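DUF917 domain-containing protein (Chromobacterium violaceum, PDB 2O3I) is of unknown function but belongs to the DUF917 family of proteins related to S-methyl thiohydantoin desulfurase. Local coordinates at residues 3-8 with 47-52; 42-47 with 120-125; 128-133 with 224-229. The protein carries 2 engineered substitutions. All blocks are in the same frame, centred on the assembly; numbering follows the deposited sequence.

Contact 1: residues 3-8 with 47-52; sequences FELSPS and DKVRVV
Val-51 sits under one face of the Phe-3 ring: its CB lies 3.8 Å from the Phe-3 ring centroid, only 15° off the normal, and is displaced toward the rim. The two methyls spread beneath the ring. Val-51 CG1 goes under the far end, 3.6 Å from Phe-3 CZ, while CG2 lies by CE1. Phe-3 CG stands between the backbone N and the carbonyl carbon (chi1 66°), which folds the ring over its partner across the strands. Leu-226 of helix 225-237 meets the ring at its edge, and Ser-227 touches its rim from the side opposite Val-51.

This is an antiparallel strand pair at the margin of the mixed sheet: strand 3-5, outermost within this chain, borders strand 49-52, which in turn borders 127-129. Phe-3 with Val-51 and Leu-5 with Val-49 are hydrogen-bonded pairs, and Glu-4 with Arg-50 between them is a non-hydrogen-bonded pair. All four N-H...O bonds are fairly straight, and the bond from Val-51 N to Phe-3 O measures 2.8 Å.

One sheet face carries Phe-3, Leu-5, Val-49 and Val-51. Leu-5 fits between the two valines, with its CG 3.7 Å from Val-51 CG2 and its CB 3.8 Å from Val-49 CB; Ser-118 and Ala-122 of helix 111-124 help cover this side. The other face bears Glu-4 and Arg-50. Here the Glu-4 carboxylate meets Lys-48 CD and CE, the two chains crossing at a slant, and the charged ends stay apart, Glu-4 OE1 being 4.9 Å from Lys-48 NZ.

Beyond the paired residues the Asp-47 and Pro-7 side chains cross at about a right angle. Asp-47 OD1, already bonded to Lys-40 N, comes within 3.3 Å of Pro-7 CG, and Asp-47 O lies 3.3 Å from Pro-7 CD.

Contact 2: residues 42-47 with 120-125; sequences DYYPTD and VAAKLG
Lys-123 reaches across to Tyr-43 and uses its ammonium group twice. Lys-123 NZ donates a 2.8 Å hydrogen bond to Tyr-43 O, approaching in the carbonyl plane on a lone pair. The same nitrogen stands over the centre of the Tyr-43 ring, 4.1 Å from its centroid, in a cation-pi contact, with Lys-123 CE also above that face. A single bend at chi2 (66°) in an otherwise extended chain swings the lysine along the Tyr-43 backbone and over its ring. Next to this grip, Pro-45 CG and Thr-46 CG2 come up against Ala-122 O, at 3.7 and 3.4 Å, and Ala-122 CB packs on Tyr-44 CD2 and Thr-46 CG2.

What meets here is the last turn of helix 111-124 and the irregular loop that leads into strand 49-52. The helix connects the neighbouring parallel strands 101-105 and 127-129 of the mixed sheet, a beta-alpha-beta unit, and gives way at Gly-125, whose phi is positive.

Further out, the two tyrosines brace one another. Tyr-43 CD1 sits 3.4 Å above the plane of the Tyr-44 ring, over its centre, and the Tyr-44 ring in turn meets Phe-38 edge-to-face. Tyr-43 OH is hydrogen-bonded to Asn-81 OD1, and the Tyr-43 ring meets that of Trp-79 with planes at about 45°. Val-84 of helix 81-96 touches Lys-123, and in the same helix Arg-91 NH1 binds Leu-124 O.

Contact 3: residues 128-133 with 224-229; sequences VVDADG and GTLSRA
Asp-130 swings its CG opposite the backbone N (chi1 -172°), and this extends the carboxylate to the first turn of helix 225-237. Thr-225, with OG1 held between its own N and carbonyl carbon (chi1 60°), turns its hydroxyl to Asp-132, two residues on from Asp-130.

Three bonds grip the Asp-130 carboxylate. Its OD1 accepts Ser-227 N at 2.9 Å, from the syn side but 30° out of the carboxylate plane, and takes a weaker, bent bond from Leu-226 N. Its OD2 uses the syn lone pair for Ser-227 OG, 2.6 Å away, so backbone and side chain of one serine hold both oxygens of the acid and fix its rotation. The backbone adds a further bond, from Gly-224 N to Asp-130 O at 2.9 Å, with the donor above the carbonyl plane.

Gly-224 occupies the N-cap position and has no side chain to offer the helix; a carboxylate more than ninety residues earlier meets the N-H groups of the first turn instead. These bonds tie the chain around strand 127-129, in the N-terminal S-Me-THD-like region, to helix 225-237 in the C-terminal one. The chain makes an inverse gamma turn centred on Asp-130.

Further along, Thr-225 OG1 donates to Asp-132 OD1 at 2.6 Å, on the anti side and out of plane. Ser-109 OG also bonds that oxygen, while OD2 takes Ala-134 N and Gly-135 N. Val-128 CG2 and Leu-226 CD1 meet tip to tip, 4.0 Å apart.

How the contacts relate
Contact 3 is the buried one, nearest the centre of the chain, and built mostly from carboxylate hydrogen bonds. Contacts 1 and 2 lie farther out and are partly buried: the first combines strand pairing with apolar packing, the second a single ammonium grip with small side chains against the end of a helix. Strand 49-52 links contacts 1 and 3, since Val-52 pairs by backbone with Val-128 and Asp-130, and the Phe-3 ring edge lies near Asp-130 OD2. Contacts 1 and 2 follow on at Asp-47, which makes its contact in the first, and Val-49 packs on Ala-122 between them. Helix 111-124, ending in contact 2, leads through a short turn into the strand of contact 3.

Contact 1: residues 3-8 with 47-52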
# COMPACT_ATOMS: atom_id res chain seq x y z
N PHE A 3 31.55 -16.83 14.73
CA PHE A 3 32.31 -17.33 13.58
C PHE A 3 32.13 -16.43 12.35
O PHE A 3 31.41 -15.42 12.41
CB PHE A 3 31.92 -18.79 13.27
CG PHE A 3 30.50 -18.99 12.80
CD1 PHE A 3 30.19 -18.98 11.44
CD2 PHE A 3 29.48 -19.22 13.72
CE1 PHE A 3 28.88 -19.20 11.01
CE2 PHE A 3 28.17 -19.44 13.29
CZ PHE A 3 27.87 -19.43 11.93
N GLU A 4 32.79 -16.77 11.25
CA GLU A 4 32.66 -15.96 10.04
C GLU A 4 32.49 -16.76 8.75
O GLU A 4 32.91 -17.92 8.65
CB GLU A 4 33.85 -15.00 9.90
CG GLU A 4 35.22 -15.64 9.79
CD GLU A 4 36.36 -14.61 9.78
OE1 GLU A 4 37.50 -15.01 9.47
OE2 GLU A 4 36.12 -13.43 10.10
N LEU A 5 31.85 -16.13 7.77
CA LEU A 5 31.60 -16.76 6.49
C LEU A 5 32.46 -16.12 5.42
O LEU A 5 32.77 -14.94 5.48
CB LEU A 5 30.13 -16.58 6.08
CG LEU A 5 29.01 -17.06 7.01
CD1 LEU A 5 27.68 -16.49 6.53
CD2 LEU A 5 28.98 -18.58 7.04
N SER A 6 32.84 -16.92 4.43
CA SER A 6 33.65 -16.45 3.31
C SER A 6 32.79 -16.68 2.06
O SER A 6 31.77 -17.36 2.13
CB SER A 6 34.94 -17.26 3.20
OG SER A 6 34.66 -18.59 2.79
N PRO A 7 33.18 -16.12 0.91
CA PRO A 7 32.37 -16.34 -0.29
C PRO A 7 32.11 -17.82 -0.58
O PRO A 7 30.99 -18.21 -0.90
CB PRO A 7 33.18 -15.66 -1.38
CG PRO A 7 33.78 -14.48 -0.64
CD PRO A 7 34.24 -15.12 0.65
N SER A 8 33.13 -18.65 -0.44
CA SER A 8 32.99 -20.08 -0.72
C SER A 8 32.04 -20.80 0.25
O SER A 8 31.63 -21.93 -0.01
CB SER A 8 34.36 -20.76 -0.70
OG SER A 8 34.92 -20.73 0.60
N ASP A 47 35.29 -9.28 2.61
CA ASP A 47 35.14 -10.64 2.09
C ASP A 47 34.62 -11.60 3.16
O ASP A 47 34.22 -12.72 2.86
CB ASP A 47 36.53 -11.10 1.61
CG ASP A 47 36.46 -12.04 0.44
OD1 ASP A 47 35.67 -11.76 -0.49
OD2 ASP A 47 37.21 -13.04 0.43
N LYS A 48 34.65 -11.16 4.41
CA LYS A 48 34.24 -11.97 5.54
C LYS A 48 32.94 -11.48 6.17
O LYS A 48 32.72 -10.28 6.32
CB LYS A 48 35.35 -11.99 6.59
CG LYS A 48 36.66 -12.59 6.09
CD LYS A 48 37.80 -12.40 7.09
CE LYS A 48 39.00 -13.29 6.76
NZ LYS A 48 39.44 -13.16 5.34
N VAL A 49 32.09 -12.43 6.55
CA VAL A 49 30.81 -12.12 7.17
C VAL A 49 30.80 -12.60 8.61
O VAL A 49 30.88 -13.79 8.89
CB VAL A 49 29.65 -12.78 6.40
CG1 VAL A 49 28.34 -12.52 7.11
CG2 VAL A 49 29.58 -12.25 4.97
N ARG A 50 30.72 -11.65 9.53
CA ARG A 50 30.69 -11.96 10.95
C ARG A 50 29.30 -12.48 11.33
O ARG A 50 28.29 -11.84 11.04
CB ARG A 50 31.03 -10.70 11.75
CG ARG A 50 31.38 -10.93 13.21
CD ARG A 50 32.47 -9.93 13.64
NE ARG A 50 32.22 -8.59 13.11
CZ ARG A 50 31.27 -7.76 13.54
NH1 ARG A 50 30.46 -8.14 14.53
NH2 ARG A 50 31.12 -6.57 12.98
N VAL A 51 29.27 -13.65 11.97
CA VAL A 51 28.02 -14.26 12.42
C VAL A 51 28.09 -14.41 13.94
O VAL A 51 29.03 -15.00 14.45
CB VAL A 51 27.81 -15.66 11.83
CG1 VAL A 51 26.43 -16.18 12.22
CG2 VAL A 51 27.99 -15.62 10.31
N VAL A 52 27.10 -13.88 14.64
CA VAL A 52 27.07 -13.95 16.10
C VAL A 52 25.85 -14.69 16.65
O VAL A 52 24.81 -14.78 15.98
CB VAL A 52 27.08 -12.52 16.71
CG1 VAL A 52 28.33 -11.77 16.27
CG2 VAL A 52 25.83 -11.76 16.28

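Contact 2: residues 42-47 with 120-125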
# COMPACT_ATOMS: atom_id res chain seq x y z
N ASP A 42 34.73 -2.74 -4.72
CA ASP A 42 34.04 -1.47 -4.60
C ASP A 42 32.74 -1.65 -3.82
O ASP A 42 32.52 -1.00 -2.80
CB ASP A 42 33.73 -0.89 -5.98
CG ASP A 42 33.22 0.54 -5.91
OD1 ASP A 42 32.31 0.89 -6.68
OD2 ASP A 42 33.75 1.32 -5.08
N TYR A 43 31.89 -2.56 -4.30
CA TYR A 43 30.60 -2.81 -3.66
C TYR A 43 30.73 -3.42 -2.25
O TYR A 43 30.16 -2.88 -1.30
CB TYR A 43 29.73 -3.70 -4.56
CG TYR A 43 28.27 -3.76 -4.16
CD1 TYR A 43 27.83 -4.63 -3.16
CD2 TYR A 43 27.32 -2.95 -4.79
CE1 TYR A 43 26.47 -4.70 -2.80
CE2 TYR A 43 25.97 -3.00 -4.44
CZ TYR A 43 25.55 -3.88 -3.45
OH TYR A 43 24.22 -3.96 -3.13
N TYR A 44 31.45 -4.53 -2.11
CA TYR A 44 31.62 -5.16 -0.80
C TYR A 44 32.98 -4.81 -0.19
O TYR A 44 34.01 -5.32 -0.62
CB TYR A 44 31.49 -6.68 -0.90
CG TYR A 44 30.12 -7.16 -1.33
CD1 TYR A 44 29.90 -7.64 -2.62
CD2 TYR A 44 29.04 -7.12 -0.44
CE1 TYR A 44 28.64 -8.08 -3.02
CE2 TYR A 44 27.77 -7.56 -0.83
CZ TYR A 44 27.58 -8.04 -2.12
OH TYR A 44 26.34 -8.44 -2.53
N PRO A 45 33.00 -3.94 0.84
CA PRO A 45 34.27 -3.57 1.46
C PRO A 45 34.95 -4.72 2.20
O PRO A 45 36.10 -4.60 2.61
CB PRO A 45 33.87 -2.42 2.38
CG PRO A 45 32.49 -2.82 2.81
CD PRO A 45 31.86 -3.31 1.53
N THR A 46 34.25 -5.83 2.36
CA THR A 46 34.84 -6.97 3.04
C THR A 46 34.41 -8.30 2.45
O THR A 46 33.33 -8.44 1.88
CB THR A 46 34.56 -6.92 4.57
OG1 THR A 46 35.26 -7.98 5.21
CG2 THR A 46 33.08 -7.05 4.86
N ASP A 47 35.29 -9.28 2.61
CA ASP A 47 35.14 -10.64 2.09
C ASP A 47 34.62 -11.60 3.16
O ASP A 47 34.22 -12.72 2.86
CB ASP A 47 36.53 -11.10 1.61
CG ASP A 47 36.46 -12.04 0.44
OD1 ASP A 47 35.67 -11.76 -0.49
OD2 ASP A 47 37.21 -13.04 0.43
N VAL A 120 24.12 -8.19 3.11
CA VAL A 120 23.80 -6.88 3.66
C VAL A 120 24.74 -6.52 4.81
O VAL A 120 25.23 -5.38 4.90
CB VAL A 120 22.34 -6.83 4.15
CG1 VAL A 120 22.09 -5.53 4.91
CG2 VAL A 120 21.38 -6.93 2.96
N ALA A 121 25.01 -7.48 5.69
CA ALA A 121 25.91 -7.26 6.82
C ALA A 121 27.32 -6.91 6.33
O ALA A 121 27.96 -5.98 6.83
CB ALA A 121 25.96 -8.51 7.70
N ALA A 122 27.80 -7.65 5.34
CA ALA A 122 29.13 -7.41 4.76
C ALA A 122 29.20 -6.01 4.17
O ALA A 122 30.21 -5.33 4.28
CB ALA A 122 29.42 -8.44 3.68
N LYS A 123 28.10 -5.60 3.53
CA LYS A 123 28.01 -4.30 2.90
C LYS A 123 27.94 -3.13 3.89
O LYS A 123 28.50 -2.07 3.64
CB LYS A 123 26.79 -4.28 1.99
CG LYS A 123 26.49 -2.93 1.33
CD LYS A 123 27.57 -2.53 0.34
CE LYS A 123 27.20 -1.25 -0.42
NZ LYS A 123 28.30 -0.85 -1.32
N LEU A 124 27.25 -3.33 5.00
CA LEU A 124 27.08 -2.26 5.98
C LEU A 124 27.96 -2.37 7.21
O LEU A 124 27.92 -1.50 8.09
CB LEU A 124 25.62 -2.18 6.40
CG LEU A 124 24.62 -1.98 5.25
CD1 LEU A 124 23.22 -1.86 5.83
CD2 LEU A 124 24.98 -0.74 4.46
N GLY A 125 28.75 -3.43 7.30
CA GLY A 125 29.62 -3.61 8.45
C GLY A 125 28.86 -4.07 9.68
O GLY A 125 29.18 -3.68 10.81

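Contact 3: residues 128-133 with 224-229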
# COMPACT_ATOMS: atom_id res chain seq x y z
N VAL A 128 25.48 -10.74 11.29
CA VAL A 128 24.24 -11.48 11.07
C VAL A 128 24.05 -12.42 12.26
O VAL A 128 25.01 -13.04 12.73
CB VAL A 128 24.31 -12.28 9.75
CG1 VAL A 128 25.55 -13.15 9.74
CG2 VAL A 128 23.05 -13.14 9.59
N VAL A 129 22.82 -12.52 12.76
CA VAL A 129 22.54 -13.38 13.90
C VAL A 129 22.35 -14.83 13.45
O VAL A 129 21.69 -15.08 12.44
CB VAL A 129 21.29 -12.88 14.64
CG1 VAL A 129 20.96 -13.81 15.81
CG2 VAL A 129 21.53 -11.46 15.14
N ASP A 130 22.92 -15.77 14.19
CA ASP A 130 22.80 -17.19 13.86
C ASP A 130 21.45 -17.64 14.36
O ASP A 130 21.34 -18.26 15.43
CB ASP A 130 23.93 -18.01 14.52
CG ASP A 130 23.97 -19.47 14.04
OD1 ASP A 130 23.19 -19.83 13.12
OD2 ASP A 130 24.78 -20.26 14.56
N ALA A 131 20.42 -17.31 13.59
CA ALA A 131 19.04 -17.62 13.94
C ALA A 131 18.11 -17.07 12.88
O ALA A 131 18.55 -16.42 11.94
CB ALA A 131 18.70 -16.99 15.29
N ASP A 132 16.82 -17.34 13.05
CA ASP A 132 15.78 -16.83 12.18
C ASP A 132 14.42 -17.07 12.83
O ASP A 132 14.33 -17.73 13.87
CB ASP A 132 15.83 -17.44 10.77
CG ASP A 132 15.43 -18.88 10.73
OD1 ASP A 132 16.34 -19.73 10.65
OD2 ASP A 132 14.21 -19.17 10.79
N GLY A 133 13.37 -16.55 12.22
CA GLY A 133 12.03 -16.65 12.78
C GLY A 133 11.26 -17.96 12.87
O GLY A 133 10.16 -17.96 13.44
N GLY A 224 20.77 -21.06 16.05
CA GLY A 224 21.78 -21.88 15.39
C GLY A 224 21.32 -22.40 14.04
O GLY A 224 21.89 -23.35 13.52
N THR A 225 20.31 -21.75 13.47
CA THR A 225 19.76 -22.16 12.19
C THR A 225 20.69 -21.89 11.01
O THR A 225 20.67 -22.61 10.02
CB THR A 225 18.43 -21.47 11.93
OG1 THR A 225 18.62 -20.04 11.92
CG2 THR A 225 17.42 -21.84 13.02
N LEU A 226 21.50 -20.84 11.11
CA LEU A 226 22.41 -20.54 10.02
C LEU A 226 23.55 -21.56 10.02
O LEU A 226 23.86 -22.15 8.98
CB LEU A 226 22.96 -19.11 10.15
CG LEU A 226 23.69 -18.56 8.92
CD1 LEU A 226 23.68 -17.05 8.96
CD2 LEU A 226 25.12 -19.09 8.86
N SER A 227 24.15 -21.80 11.18
CA SER A 227 25.25 -22.76 11.26
C SER A 227 24.85 -24.20 10.90
O SER A 227 25.61 -24.90 10.22
CB SER A 227 25.90 -22.71 12.65
OG SER A 227 24.94 -22.72 13.68
N ARG A 228 23.68 -24.64 11.33
CA ARG A 228 23.27 -26.00 10.98
C ARG A 228 23.01 -26.07 9.46
O ARG A 228 23.23 -27.11 8.84
CB ARG A 228 22.02 -26.41 11.75
CG ARG A 228 20.78 -25.69 11.34
CD ARG A 228 19.52 -26.46 11.68
NE ARG A 228 18.42 -25.89 10.93
CZ ARG A 228 17.14 -25.98 11.28
NH1 ARG A 228 16.79 -26.64 12.37
NH2 ARG A 228 16.22 -25.38 10.53
N ALA A 229 22.56 -24.98 8.87
CA ALA A 229 22.33 -24.96 7.43
C ALA A 229 23.67 -25.12 6.72
O ALA A 229 23.76 -25.81 5.70
CB ALA A 229 21.67 -23.65 7.01